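Local structure of AP endonuclease, family 2 (Brucella melitensis biovar Abortus, 3NGF) at residues Leu43-Phe48 / Leu99-Ala104; Ile212-Asp217 / Pro221-Leu226; Leu120-Cys125 / Gly159-His164. The protein binds manganese in a TIM barrel and probably isomerises hydroxypyruvate, with a possible endonuclease activity. All blocks are in the same frame, centred on the assembly; numbering follows the deposited sequence.

Contact 1: residues Leu43-Phe48 / Leu99-Ala104; sequences LFPYDF and LHYALA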
# COMPACT_ATOMS: atom_id res chain seq x y z
N LEU A 43 -2.59 2.24 7.20
CA LEU A 43 -1.14 2.45 7.24
C LEU A 43 -0.50 1.73 8.42
O LEU A 43 0.30 0.80 8.23
CB LEU A 43 -0.82 3.95 7.26
CG LEU A 43 -0.93 4.55 5.86
CD1 LEU A 43 -2.36 4.71 5.46
CD2 LEU A 43 -0.16 5.87 5.74
N PHE A 44 -0.88 2.11 9.63
CA PHE A 44 -0.17 1.66 10.84
C PHE A 44 -1.08 1.13 11.93
O PHE A 44 -1.92 1.87 12.43
CB PHE A 44 0.72 2.79 11.40
CG PHE A 44 1.55 3.50 10.37
CD1 PHE A 44 2.60 2.86 9.72
CD2 PHE A 44 1.29 4.82 10.03
CE1 PHE A 44 3.38 3.52 8.77
CE2 PHE A 44 2.05 5.48 9.07
CZ PHE A 44 3.10 4.83 8.44
N PRO A 45 -0.91 -0.14 12.31
CA PRO A 45 -1.69 -0.70 13.42
C PRO A 45 -1.03 -0.56 14.80
O PRO A 45 -1.60 -1.02 15.80
CB PRO A 45 -1.75 -2.17 13.06
CG PRO A 45 -0.45 -2.41 12.39
CD PRO A 45 -0.12 -1.18 11.62
N TYR A 46 0.14 0.06 14.87
CA TYR A 46 1.05 -0.14 15.99
C TYR A 46 0.61 0.55 17.29
O TYR A 46 1.14 0.21 18.35
CB TYR A 46 2.50 0.24 15.61
CG TYR A 46 2.92 -0.50 14.36
CD1 TYR A 46 3.06 -1.88 14.37
CD2 TYR A 46 3.09 0.15 13.15
CE1 TYR A 46 3.38 -2.57 13.26
CE2 TYR A 46 3.42 -0.54 12.02
CZ TYR A 46 3.54 -1.91 12.07
OH TYR A 46 3.86 -2.63 10.93
N ASP A 47 -0.33 1.49 17.20
CA ASP A 47 -0.89 2.13 18.41
C ASP A 47 -2.06 1.34 19.00
O ASP A 47 -2.65 1.77 20.00
CB ASP A 47 -1.30 3.59 18.15
CG ASP A 47 -1.31 4.46 19.44
OD1 ASP A 47 -0.38 4.35 20.30
OD2 ASP A 47 -2.26 5.27 19.59
N PHE A 48 -2.37 0.19 18.40
CA PHE A 48 -3.42 -0.72 18.88
C PHE A 48 -2.88 -2.13 19.13
O PHE A 48 -1.90 -2.54 18.50
CB PHE A 48 -4.59 -0.74 17.87
CG PHE A 48 -5.22 0.62 17.63
CD1 PHE A 48 -4.71 1.48 16.65
CD2 PHE A 48 -6.33 1.03 18.37
CE1 PHE A 48 -5.29 2.73 16.44
CE2 PHE A 48 -6.92 2.25 18.17
CZ PHE A 48 -6.41 3.13 17.21
N LEU A 99 5.99 -8.19 11.47
CA LEU A 99 5.71 -9.64 11.36
C LEU A 99 4.75 -10.10 12.46
O LEU A 99 3.80 -10.83 12.16
CB LEU A 99 7.02 -10.46 11.37
CG LEU A 99 6.94 -11.99 11.22
CD1 LEU A 99 6.13 -12.39 9.98
CD2 LEU A 99 8.35 -12.64 11.20
N HIS A 100 4.98 -9.65 13.69
CA HIS A 100 4.06 -9.96 14.81
C HIS A 100 2.63 -9.59 14.47
O HIS A 100 1.72 -10.41 14.61
CB HIS A 100 4.48 -9.26 16.12
CG HIS A 100 3.44 -9.30 17.18
ND1 HIS A 100 3.12 -10.45 17.87
CD2 HIS A 100 2.61 -8.34 17.66
CE1 HIS A 100 2.14 -10.20 18.73
NE2 HIS A 100 1.82 -8.92 18.63
N TYR A 101 2.43 -8.36 13.97
CA TYR A 101 1.10 -7.94 13.56
C TYR A 101 0.60 -8.69 12.33
O TYR A 101 -0.58 -9.06 12.27
CB TYR A 101 1.08 -6.43 13.29
CG TYR A 101 0.95 -5.59 14.53
CD1 TYR A 101 2.05 -5.37 15.37
CD2 TYR A 101 -0.26 -5.00 14.87
CE1 TYR A 101 1.93 -4.61 16.50
CE2 TYR A 101 -0.38 -4.22 16.00
CZ TYR A 101 0.71 -4.03 16.82
OH TYR A 101 0.59 -3.27 17.95
N ALA A 102 1.46 -8.92 11.35
CA ALA A 102 1.06 -9.66 10.14
C ALA A 102 0.58 -11.07 10.45
O ALA A 102 -0.43 -11.51 9.92
CB ALA A 102 2.20 -9.71 9.11
N LEU A 103 1.25 -11.77 11.36
CA LEU A 103 0.78 -13.09 11.74
C LEU A 103 -0.55 -13.02 12.50
O LEU A 103 -1.47 -13.80 12.21
CB LEU A 103 1.88 -13.83 12.52
CG LEU A 103 3.16 -14.11 11.72
CD1 LEU A 103 4.29 -14.69 12.61
CD2 LEU A 103 2.87 -15.08 10.55
N ALA A 104 -0.68 -12.09 13.43
CA ALA A 104 -1.93 -11.89 14.15
C ALA A 104 -3.14 -11.60 13.27
O ALA A 104 -4.26 -12.07 13.55
CB ALA A 104 -1.78 -10.82 15.25

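Contact 2: residues Ile212-Asp217 / Pro221-Leu226; sequences IASVPD and PDEGEL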
# COMPACT_ATOMS: atom_id res chain seq x y z
N ILE A 212 -6.12 2.99 -5.64
CA ILE A 212 -6.83 3.97 -6.47
C ILE A 212 -7.35 5.18 -5.70
O ILE A 212 -7.67 5.12 -4.50
CB ILE A 212 -8.02 3.32 -7.26
CG1 ILE A 212 -9.14 2.86 -6.32
CG2 ILE A 212 -7.50 2.17 -8.16
CD1 ILE A 212 -10.42 2.37 -7.05
N ALA A 213 -7.43 6.31 -6.42
CA ALA A 213 -8.01 7.55 -5.93
C ALA A 213 -8.12 8.47 -7.14
O ALA A 213 -7.33 8.35 -8.10
CB ALA A 213 -7.13 8.21 -4.81
N SER A 214 -9.09 9.37 -7.13
CA SER A 214 -9.21 10.32 -8.25
C SER A 214 -7.96 11.18 -8.41
O SER A 214 -7.27 11.49 -7.43
CB SER A 214 -10.46 11.22 -8.10
OG SER A 214 -10.30 12.21 -7.12
N VAL A 215 -7.68 11.55 -9.66
CA VAL A 215 -6.59 12.46 -9.98
C VAL A 215 -7.24 13.72 -10.61
O VAL A 215 -8.03 13.59 -11.53
CB VAL A 215 -5.58 11.81 -10.95
CG1 VAL A 215 -4.49 12.82 -11.35
CG2 VAL A 215 -4.96 10.55 -10.34
N PRO A 216 -6.89 14.92 -10.14
CA PRO A 216 -5.83 15.19 -9.17
C PRO A 216 -6.24 15.29 -7.69
O PRO A 216 -5.36 15.46 -6.82
CB PRO A 216 -5.30 16.54 -9.65
CG PRO A 216 -6.55 17.25 -10.11
CD PRO A 216 -7.37 16.17 -10.77
N ASP A 217 -7.53 15.24 -7.37
CA ASP A 217 -7.95 15.65 -6.02
C ASP A 217 -8.05 14.56 -4.94
O ASP A 217 -8.37 14.86 -3.80
CB ASP A 217 -9.23 16.45 -6.07
CG ASP A 217 -9.03 17.79 -6.76
OD1 ASP A 217 -8.00 18.45 -6.47
OD2 ASP A 217 -9.87 18.14 -7.58
N PRO A 221 -13.06 7.23 -6.87
CA PRO A 221 -12.59 6.94 -8.25
C PRO A 221 -13.71 7.02 -9.30
O PRO A 221 -13.86 6.12 -10.13
CB PRO A 221 -12.09 5.50 -8.16
CG PRO A 221 -12.98 4.88 -7.09
CD PRO A 221 -13.18 5.99 -6.07
N ASP A 222 -14.53 8.05 -9.22
CA ASP A 222 -15.61 8.26 -10.18
C ASP A 222 -15.58 9.68 -10.70
O ASP A 222 -16.58 10.17 -11.22
CB ASP A 222 -16.95 7.96 -9.52
CG ASP A 222 -17.25 8.88 -8.36
OD1 ASP A 222 -16.38 9.69 -7.97
OD2 ASP A 222 -18.37 8.79 -7.86
N GLU A 223 -14.46 10.37 -10.52
CA GLU A 223 -14.31 11.76 -10.97
C GLU A 223 -12.88 11.96 -11.42
O GLU A 223 -12.02 11.13 -11.17
CB GLU A 223 -14.63 12.75 -9.84
CG GLU A 223 -13.63 12.62 -8.67
CD GLU A 223 -13.65 13.74 -7.65
OE1 GLU A 223 -14.73 14.26 -7.30
OE2 GLU A 223 -12.56 14.07 -7.16
N GLY A 224 -12.62 13.05 -12.11
CA GLY A 224 -11.23 13.38 -12.42
C GLY A 224 -10.79 12.85 -13.76
O GLY A 224 -11.62 12.39 -14.57
N GLU A 225 -9.48 12.89 -13.97
CA GLU A 225 -8.91 12.66 -15.29
C GLU A 225 -8.82 11.20 -15.74
O GLU A 225 -8.71 10.93 -16.93
CB GLU A 225 -7.57 13.42 -15.43
CG GLU A 225 -6.41 12.85 -14.66
CD GLU A 225 -5.21 13.78 -14.56
OE1 GLU A 225 -5.33 14.95 -14.16
OE2 GLU A 225 -4.10 13.32 -14.90
N LEU A 226 -8.91 10.26 -14.79
CA LEU A 226 -8.83 8.84 -15.13
C LEU A 226 -10.22 8.22 -15.23
O LEU A 226 -11.11 8.54 -14.45
CB LEU A 226 -8.00 8.06 -14.12
CG LEU A 226 -6.52 8.43 -13.92
CD1 LEU A 226 -5.88 7.51 -12.86
CD2 LEU A 226 -5.73 8.40 -15.23
O HOH W 1 -9.54 10.21 -11.85
O HOH W 2 -10.00 14.62 -8.92

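Contact 3: residues Leu120-Cys125 / Gly159-His164; sequences LDRKAC and GYFIVH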
# COMPACT_ATOMS: atom_id res chain seq x y z
N LEU A 120 20.92 12.92 0.42
CA LEU A 120 21.79 11.78 0.69
C LEU A 120 22.39 11.27 -0.61
O LEU A 120 21.88 11.56 -1.70
CB LEU A 120 21.01 10.66 1.40
CG LEU A 120 20.39 10.98 2.77
CD1 LEU A 120 19.76 9.69 3.35
CD2 LEU A 120 21.41 11.57 3.74
N ASP A 121 23.49 10.52 -0.50
CA ASP A 121 24.13 9.91 -1.67
C ASP A 121 23.22 8.80 -2.25
O ASP A 121 22.85 7.85 -1.56
CB ASP A 121 25.51 9.36 -1.29
CG ASP A 121 26.20 8.69 -2.46
OD1 ASP A 121 26.74 9.40 -3.34
OD2 ASP A 121 26.20 7.45 -2.51
N ARG A 122 22.86 8.94 -3.53
CA ARG A 122 21.89 8.04 -4.15
C ARG A 122 22.35 6.59 -4.15
O ARG A 122 21.58 5.70 -3.84
CB ARG A 122 21.58 8.49 -5.59
CG ARG A 122 20.48 7.68 -6.25
CD ARG A 122 19.14 7.92 -5.56
NE ARG A 122 18.08 7.02 -6.03
CZ ARG A 122 16.80 7.12 -5.68
NH1 ARG A 122 15.92 6.24 -6.17
NH2 ARG A 122 16.38 8.10 -4.88
N LYS A 123 23.62 6.36 -4.47
CA LYS A 123 24.15 5.01 -4.51
C LYS A 123 24.09 4.34 -3.13
O LYS A 123 23.71 3.18 -3.03
CB LYS A 123 25.59 5.01 -5.06
CG LYS A 123 26.21 3.62 -5.25
CD LYS A 123 27.69 3.72 -5.69
CE LYS A 123 28.38 2.35 -5.72
NZ LYS A 123 28.80 1.85 -4.37
N ALA A 124 24.45 5.07 -2.07
CA ALA A 124 24.37 4.53 -0.71
C ALA A 124 22.93 4.18 -0.37
O ALA A 124 22.65 3.15 0.27
CB ALA A 124 24.90 5.53 0.31
N CYS A 125 22.00 5.03 -0.79
CA CYS A 125 20.59 4.79 -0.50
C CYS A 125 20.05 3.53 -1.17
O CYS A 125 19.33 2.74 -0.55
CB CYS A 125 19.72 5.99 -0.91
SG CYS A 125 19.94 7.48 0.11
N GLY A 159 10.98 14.76 -2.03
CA GLY A 159 12.22 14.21 -1.48
C GLY A 159 12.16 12.74 -1.15
O GLY A 159 13.16 12.16 -0.71
N TYR A 160 11.02 12.10 -1.39
CA TYR A 160 10.89 10.66 -1.19
C TYR A 160 11.83 9.87 -2.12
O TYR A 160 12.07 10.25 -3.28
CB TYR A 160 9.44 10.18 -1.38
CG TYR A 160 9.18 8.85 -0.76
CD1 TYR A 160 9.20 8.69 0.61
CD2 TYR A 160 8.90 7.73 -1.56
CE1 TYR A 160 8.96 7.42 1.19
CE2 TYR A 160 8.68 6.47 -0.99
CZ TYR A 160 8.71 6.33 0.38
OH TYR A 160 8.49 5.08 0.95
N PHE A 161 12.34 8.77 -1.59
CA PHE A 161 13.32 7.92 -2.28
C PHE A 161 12.89 7.45 -3.66
O PHE A 161 13.69 7.50 -4.58
CB PHE A 161 13.61 6.69 -1.42
CG PHE A 161 14.50 5.68 -2.08
CD1 PHE A 161 15.84 5.99 -2.38
CD2 PHE A 161 14.02 4.41 -2.36
CE1 PHE A 161 16.66 5.04 -2.98
CE2 PHE A 161 14.83 3.45 -2.95
CZ PHE A 161 16.16 3.76 -3.25
N ILE A 162 11.64 6.98 -3.80
CA ILE A 162 11.20 6.31 -5.02
C ILE A 162 9.84 6.85 -5.47
O ILE A 162 8.85 6.83 -4.72
CB ILE A 162 11.19 4.75 -4.85
CG1 ILE A 162 10.72 4.04 -6.12
CG2 ILE A 162 10.36 4.33 -3.65
CD1 ILE A 162 11.58 4.27 -7.30
N VAL A 163 9.82 7.42 -6.68
CA VAL A 163 8.62 8.09 -7.21
C VAL A 163 8.31 7.69 -8.67
O VAL A 163 7.45 8.32 -9.32
CB VAL A 163 8.74 9.64 -7.05
CG1 VAL A 163 8.87 10.02 -5.58
CG2 VAL A 163 9.93 10.21 -7.82
N HIS A 164 9.00 6.68 -9.21
CA HIS A 164 8.73 6.20 -10.58
C HIS A 164 8.55 4.69 -10.61
O HIS A 164 9.32 3.94 -9.97
CB HIS A 164 9.82 6.64 -11.55
CG HIS A 164 9.85 8.12 -11.79
ND1 HIS A 164 8.94 8.75 -12.61
CD2 HIS A 164 10.67 9.09 -11.32
CE1 HIS A 164 9.18 10.05 -12.62
NE2 HIS A 164 10.23 10.28 -11.85

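Contact 1: residues Leu43-Phe48 / Leu99-Ala104
Y101 carries the helix side of this contact alone, and its ring is met by three residues of the loop 43-48. The CD1-CE1 edge of the Y46 ring points at one face of the Y101 ring, with Y46 CD1 3.6 Å from Y101 CE1. The ring centroids lie 5.0 Å apart and the planes stand at 77°, a T-shaped (edge-to-face) pair. P45 packs on the same side of the ring as Y46, by the CD2-CE2 bond, with P45 CG 3.6 Å from Y101 CD2. At the end of the ring the phenol reaches the backbone: Y101 OH donates to F48 O over 2.7 Å, nearly in line with the carbonyl (C=O...O angle 160°). F48 O lies at the ring edge, in plane. With Y46 and P45 over one side and the OH bond at the end, the rotation of the ring is probably restrained.

The acceptor is set in place by a type I beta turn from P45 to F48, closed by F48 N donating to P45 O at 3.0 Å. This turn brings the P45 side chain, the Y46 ring and F48 O round one aromatic group. Y101 can reach into it because CG lies anti to its carbonyl carbon (chi1 -81°) on a CB that leaves the helix toward the loop. The Y46 ring is held at its far end as well, where its OH is hydrogen-bonded to N68 O.

The loop joins strand 39-41 to helix 50-59, while Y101 belongs to the last turns of helix 88-104. F67 of strand 63-68 touches all three, P45, Y46 and Y101; from helix 50-59, I53 packs on P45 and A50 on Y101, and I97 and A98 of helix 88-104 pack on Y46.

Contact 2: residues Ile212-Asp217 / Pro221-Leu226
S214 and E223 face each other across the loop, with S214 OG donating to E223 OE2 at 2.9 Å. The hydroxyl reaches the anti side of the carboxylate, 22° out of its plane, while S214 CB packs on E223 CG. With OG set between its backbone N and carbonyl carbon (chi1 75°), S214 also accepts from H219 N. Next along, the E225 side chain passes obliquely over V215, its CD 3.4 Å from V215 CG1; the backbone E225 N donates to V215 O at 2.9 Å and 167°. On its other branch, V215 CG2 touches L226 CD1. The I212 and P221 side chains cross at about a right angle, I212 CD1 3.6 Å from P221 CG.

Water 1 bridges V215 N, L226 N and E223 O, accepting from both nitrogens and donating to E223 O at 2.7 Å; water 2 links D217 N to E223 OE2. G224 CA makes a CA-H...O contact with V215 O at 3.3 Å.

Both carboxylates have second partners, R251 in a salt bridge with E223 OE1 and Q190 at E225 OE2. R251, also paired with D222, probably favours the ionised form of E223. Direct and water-mediated bonds link the two parts of this loop after strand 207-212, whose Q211 binds manganese.

Contact 3: residues Leu120-Cys125 / Gly159-His164
R122 reaches from the first turn of helix 122-140 to F161, and the contact can be followed along its side chain. Beyond CB, CG lies anti to the backbone N (chi1 -175°); the chain bends once at chi2 (67°) and then runs extended through CD to the guanidinium. NE lies 3.9 Å from F161 CE1 and also forms a salt bridge with E126, one turn further along the helix. CZ sits close above the rim of the F161 ring, 3.4 Å from CE1. The guanidinium and ring planes are only 19° apart, so the flat group lies over the ring face, offset toward the CD1-CE1 side.

At the tip both terminal nitrogens grip one atom: NH2 donates to F161 O at 2.8 Å and NH1 to the same oxygen at 3.0 Å. The oxygen lies in the guanidinium plane, and NH2 uses a lone pair in the carbonyl plane, whereas NH1 comes in tilted from that plane. F161 thus offers its ring to the face of the arginine and its carbonyl to the edge. C125 CB lies obliquely by the ring, 3.8 Å from F161 CE1, and F129, L171 and T117 also pack on this buried ring.

The helix start is fixed by D121, whose OD2 accepts from A124 N at 3.0 Å, a classic N-cap. With the guanidinium nearly parallel over the F161 ring, its paired hydrogen bonds to the F161 carbonyl join this helix start to the loop between strand 146-149 and helix 165-175, in a TIM barrel.

The three contacts lie round one eight-stranded parallel barrel, their centres 27 to 30 Å apart, and none touches another. Contact 1 comes first along the chain and closes before contact 3 opens, which in turn closes before contact 2. Each uses a loop that follows a barrel strand: 39-41 in contact 1, 146-149 in contact 3 and 207-212 in contact 2. Contacts 1 and 3 tie such a loop to a helix, 88-104 or 122-140, whereas contact 2 folds one loop on itself. Contacts 1 and 2 lie on opposite sides of the chain's centre. Contacts 2 and 3 lie in loops following strands that carry or lead to manganese ligands, Q211 and E150.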